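Long-range contact in pyridoxal 5'-phosphate synthase subunit PdxT (Thermus thermophilus, PDB 2YWD), which probably hydrolyses glutamine to glutamate and ammonia, which is passed to the active site of PdxS for the biosynthesis of pyridoxal 5'-phosphate: residues Val140-Leu151 against Leu157-Ala168. Sequence-based numbering, arbitrary orientation.
Sequences VFRRLGEGVEVL and LPVLVRQGKVLA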
loop_
_atom_site.group_PDB
_atom_site.type_symbol
_atom_site.label_atom_id
_atom_site.label_comp_id
_atom_site.label_asym_id
_atom_site.label_seq_id
_atom_site.Cartn_x
_atom_site.Cartn_y
_atom_site.Cartn_z
ATOM N N VAL A 140 2.146 -11.644 -4.411
ATOM C CA VAL A 140 3.573 -11.903 -4.362
ATOM C C VAL A 140 4.334 -10.927 -5.247
ATOM O O VAL A 140 3.926 -10.646 -6.374
ATOM C CB VAL A 140 3.871 -13.354 -4.812
ATOM C CG1 VAL A 140 5.382 -13.586 -4.932
ATOM C CG2 VAL A 140 3.258 -14.335 -3.813
ATOM N N PHE A 141 5.425 -10.386 -4.718
ATOM C CA PHE A 141 6.269 -9.475 -5.478
ATOM C C PHE A 141 7.192 -10.386 -6.286
ATOM O O PHE A 141 8.157 -10.923 -5.745
ATOM C CB PHE A 141 7.099 -8.605 -4.531
ATOM C CG PHE A 141 6.311 -7.527 -3.840
ATOM C CD1 PHE A 141 5.883 -6.404 -4.541
ATOM C CD2 PHE A 141 6.019 -7.622 -2.482
ATOM C CE1 PHE A 141 5.177 -5.384 -3.900
ATOM C CE2 PHE A 141 5.312 -6.608 -1.829
ATOM C CZ PHE A 141 4.891 -5.489 -2.540
ATOM N N ARG A 142 6.895 -10.564 -7.572
ATOM C CA ARG A 142 7.697 -11.444 -8.419
ATOM C C ARG A 142 9.035 -10.855 -8.860
ATOM O O ARG A 142 10.068 -11.533 -8.799
ATOM C CB ARG A 142 6.884 -11.879 -9.642
ATOM C CG ARG A 142 5.702 -12.796 -9.312
ATOM C CD ARG A 142 6.170 -14.111 -8.690
ATOM N NE ARG A 142 5.086 -15.089 -8.609
ATOM C CZ ARG A 142 5.212 -16.314 -8.109
ATOM N NH1 ARG A 142 6.384 -16.726 -7.632
ATOM N NH2 ARG A 142 4.165 -17.132 -8.089
ATOM N N ARG A 143 9.024 -9.608 -9.317
ATOM C CA ARG A 143 10.260 -8.950 -9.740
ATOM C C ARG A 143 10.247 -7.506 -9.277
ATOM O O ARG A 143 9.183 -6.894 -9.172
ATOM C CB ARG A 143 10.417 -8.985 -11.261
ATOM C CG ARG A 143 10.343 -10.373 -11.869
ATOM C CD ARG A 143 11.030 -10.418 -13.225
ATOM N NE ARG A 143 10.577 -9.358 -14.120
ATOM C CZ ARG A 143 11.048 -9.171 -15.350
ATOM N NH1 ARG A 143 11.986 -9.977 -15.832
ATOM N NH2 ARG A 143 10.586 -8.177 -16.098
ATOM N N LEU A 144 11.431 -6.965 -9.004
ATOM C CA LEU A 144 11.558 -5.585 -8.548
ATOM C C LEU A 144 12.589 -4.829 -9.377
ATOM O O LEU A 144 13.633 -5.377 -9.728
ATOM C CB LEU A 144 11.975 -5.555 -7.075
ATOM C CG LEU A 144 11.055 -6.282 -6.089
ATOM C CD1 LEU A 144 11.642 -6.204 -4.686
ATOM C CD2 LEU A 144 9.665 -5.657 -6.124
ATOM N N GLY A 145 12.292 -3.570 -9.686
ATOM C CA GLY A 145 13.217 -2.760 -10.458
ATOM C C GLY A 145 14.452 -2.433 -9.639
ATOM O O GLY A 145 14.454 -2.591 -8.417
ATOM N N GLU A 146 15.502 -1.968 -10.309
ATOM C CA GLU A 146 16.759 -1.635 -9.645
ATOM C C GLU A 146 16.642 -0.539 -8.584
ATOM O O GLU A 146 17.372 -0.548 -7.592
ATOM C CB GLU A 146 17.803 -1.236 -10.696
ATOM C CG GLU A 146 19.183 -0.951 -10.131
ATOM C CD GLU A 146 20.226 -0.760 -11.218
ATOM O OE1 GLU A 146 20.493 -1.729 -11.963
ATOM O OE2 GLU A 146 20.774 0.360 -11.329
ATOM N N GLY A 147 15.729 0.403 -8.787
ATOM C CA GLY A 147 15.569 1.480 -7.821
ATOM C C GLY A 147 14.645 1.162 -6.655
ATOM O O GLY A 147 14.241 2.064 -5.915
ATOM N N VAL A 148 14.313 -0.114 -6.479
ATOM C CA VAL A 148 13.419 -0.521 -5.396
ATOM C C VAL A 148 14.175 -1.152 -4.233
ATOM O O VAL A 148 15.009 -2.038 -4.421
ATOM C CB VAL A 148 12.356 -1.516 -5.899
ATOM C CG1 VAL A 148 11.393 -1.867 -4.770
ATOM C CG2 VAL A 148 11.595 -0.909 -7.069
ATOM N N GLU A 149 13.876 -0.687 -3.026
ATOM C CA GLU A 149 14.526 -1.192 -1.828
ATOM C C GLU A 149 13.649 -2.212 -1.097
ATOM O O GLU A 149 12.447 -2.004 -0.936
ATOM C CB GLU A 149 14.857 -0.013 -0.905
ATOM C CG GLU A 149 15.404 -0.392 0.456
ATOM C CD GLU A 149 15.869 0.822 1.245
ATOM O OE1 GLU A 149 15.135 1.836 1.267
ATOM O OE2 GLU A 149 16.965 0.759 1.846
ATOM N N VAL A 150 14.248 -3.319 -0.673
ATOM C CA VAL A 150 13.505 -4.342 0.061
ATOM C C VAL A 150 13.716 -4.094 1.547
ATOM O O VAL A 150 14.835 -4.208 2.047
ATOM C CB VAL A 150 13.994 -5.768 -0.290
ATOM C CG1 VAL A 150 13.237 -6.798 0.542
ATOM C CG2 VAL A 150 13.789 -6.036 -1.773
ATOM N N LEU A 151 12.644 -3.747 2.252
ATOM C CA LEU A 151 12.726 -3.463 3.682
ATOM C C LEU A 151 12.417 -4.669 4.565
ATOM O O LEU A 151 12.743 -4.670 5.752
ATOM C CB LEU A 151 11.776 -2.317 4.036
ATOM C CG LEU A 151 12.043 -0.996 3.312
ATOM C CD1 LEU A 151 10.958 0.011 3.671
ATOM C CD2 LEU A 151 13.418 -0.468 3.704
ATOM N N LEU A 157 11.818 -13.959 0.302
ATOM C CA LEU A 157 10.807 -13.276 -0.504
ATOM C C LEU A 157 10.460 -11.880 0.008
ATOM O O LEU A 157 10.053 -11.713 1.154
ATOM C CB LEU A 157 9.527 -14.120 -0.570
ATOM C CG LEU A 157 8.363 -13.555 -1.388
ATOM C CD1 LEU A 157 8.749 -13.464 -2.872
ATOM C CD2 LEU A 157 7.141 -14.452 -1.208
ATOM N N PRO A 158 10.624 -10.858 -0.844
ATOM C CA PRO A 158 10.315 -9.476 -0.465
ATOM C C PRO A 158 8.827 -9.336 -0.143
ATOM O O PRO A 158 7.987 -9.804 -0.914
ATOM C CB PRO A 158 10.685 -8.682 -1.716
ATOM C CG PRO A 158 11.771 -9.499 -2.333
ATOM C CD PRO A 158 11.230 -10.902 -2.189
ATOM N N VAL A 159 8.507 -8.706 0.986
ATOM C CA VAL A 159 7.115 -8.493 1.382
ATOM C C VAL A 159 6.830 -7.033 1.733
ATOM O O VAL A 159 5.675 -6.639 1.876
ATOM C CB VAL A 159 6.707 -9.396 2.570
ATOM C CG1 VAL A 159 6.766 -10.860 2.139
ATOM C CG2 VAL A 159 7.609 -9.147 3.763
ATOM N N LEU A 160 7.887 -6.243 1.888
ATOM C CA LEU A 160 7.757 -4.809 2.168
ATOM C C LEU A 160 8.823 -4.137 1.314
ATOM O O LEU A 160 10.012 -4.403 1.480
ATOM C CB LEU A 160 8.003 -4.485 3.645
ATOM C CG LEU A 160 7.900 -2.984 3.977
ATOM C CD1 LEU A 160 6.476 -2.500 3.704
ATOM C CD2 LEU A 160 8.265 -2.729 5.437
ATOM N N VAL A 161 8.396 -3.281 0.389
ATOM C CA VAL A 161 9.339 -2.614 -0.493
ATOM C C VAL A 161 9.105 -1.115 -0.545
ATOM O O VAL A 161 8.000 -0.638 -0.294
ATOM C CB VAL A 161 9.256 -3.177 -1.926
ATOM C CG1 VAL A 161 9.512 -4.678 -1.913
ATOM C CG2 VAL A 161 7.889 -2.875 -2.526
ATOM N N ARG A 162 10.155 -0.378 -0.884
ATOM C CA ARG A 162 10.073 1.073 -0.962
ATOM C C ARG A 162 10.778 1.627 -2.195
ATOM O O ARG A 162 11.844 1.155 -2.585
ATOM C CB ARG A 162 10.679 1.699 0.298
ATOM C CG ARG A 162 10.783 3.219 0.250
ATOM C CD ARG A 162 11.351 3.798 1.541
ATOM N NE ARG A 162 11.522 5.247 1.443
ATOM C CZ ARG A 162 11.939 6.034 2.433
ATOM N NH1 ARG A 162 12.234 5.525 3.622
ATOM N NH2 ARG A 162 12.066 7.339 2.229
ATOM N N GLN A 163 10.152 2.625 -2.806
ATOM C CA GLN A 163 10.698 3.298 -3.971
ATOM C C GLN A 163 10.426 4.773 -3.740
ATOM O O GLN A 163 9.337 5.263 -4.039
ATOM C CB GLN A 163 9.995 2.831 -5.243
ATOM C CG GLN A 163 10.402 3.598 -6.486
ATOM C CD GLN A 163 9.585 3.202 -7.699
ATOM O OE1 GLN A 163 9.717 2.094 -8.220
ATOM N NE2 GLN A 163 8.724 4.107 -8.150
ATOM N N GLY A 164 11.411 5.475 -3.188
ATOM C CA GLY A 164 11.230 6.889 -2.914
ATOM C C GLY A 164 10.165 7.074 -1.849
ATOM O O GLY A 164 10.289 6.542 -0.745
ATOM N N LYS A 165 9.110 7.810 -2.178
ATOM C CA LYS A 165 8.032 8.044 -1.226
ATOM C C LYS A 165 6.855 7.095 -1.424
ATOM O O LYS A 165 5.743 7.368 -0.976
ATOM C CB LYS A 165 7.571 9.500 -1.307
ATOM C CG LYS A 165 8.558 10.464 -0.664
ATOM C CD LYS A 165 8.078 11.901 -0.744
ATOM C CE LYS A 165 8.926 12.814 0.136
ATOM N NZ LYS A 165 10.374 12.734 -0.194
ATOM N N VAL A 166 7.116 5.977 -2.097
ATOM C CA VAL A 166 6.099 4.957 -2.350
ATOM C C VAL A 166 6.479 3.715 -1.552
ATOM O O VAL A 166 7.568 3.163 -1.722
ATOM C CB VAL A 166 6.029 4.581 -3.845
ATOM C CG1 VAL A 166 4.999 3.471 -4.058
ATOM C CG2 VAL A 166 5.653 5.797 -4.669
ATOM N N LEU A 167 5.573 3.284 -0.683
ATOM C CA LEU A 167 5.792 2.126 0.167
ATOM C C LEU A 167 4.706 1.098 -0.130
ATOM O O LEU A 167 3.549 1.465 -0.340
ATOM C CB LEU A 167 5.713 2.555 1.633
ATOM C CG LEU A 167 6.031 1.520 2.710
ATOM C CD1 LEU A 167 7.496 1.113 2.609
ATOM C CD2 LEU A 167 5.739 2.117 4.082
ATOM N N ALA A 168 5.070 -0.183 -0.147
ATOM C CA ALA A 168 4.089 -1.228 -0.429
ATOM C C ALA A 168 4.353 -2.508 0.354
ATOM O O ALA A 168 5.497 -2.929 0.501
ATOM C CB ALA A 168 4.065 -1.528 -1.923
HETATM O O HOH W 1 6.240 -11.280 -2.181
#
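Backbone pairing joins E149 and R162 twice: E149 N reaches R162 O at 2.8 Å with an almost straight N-H...O angle of 171°, and R162 N returns the bond to E149 O. L151 N continues the pairing to L160 O (2.8 Å). V150 and V161 form the non-hydrogen-bonded pair between them.

These bonds zip up the antiparallel hairpin of strands 149-154 and 157-163, which lies at one border of the main mixed sheet of this class I glutamine amidotransferase fold. A classic bulge at V159 and L160, facing A152, interrupts its second strand. Strand 140-144 belongs to a separate small sheet beside strand 103-108, and its side chains pack onto the hairpin.

F141 does most of that packing. With CG anti to its carbonyl carbon (chi1 -74°), the ring presents its edge to two backbone oxygens, CD2 lying 3.3 Å from P158 O and CE2 3.7 Å from V159 O, while CE1 meets V161 CG2 at 3.9 Å and CZ meets A168 CB at 4.1 Å. An alanine here would probably leave V161 CG2 and A168 CB without their aromatic neighbour and open a gap between the two sheets. One water ties F141 N to P158 O.

Among the aliphatic groups, L144 CD1 meets V161 CG1 tip to tip at 3.8 Å and touches the P158 ring, onto which V150 sets both methyls. L151 CD1 lies against R162 CB and L167 CD1.

R162 runs extended and gives NE to G164 O (2.8 Å) within the type II' turn from Q163 to V166. Q163 OE1 brushes V148 CG2 but bonds to E104 N.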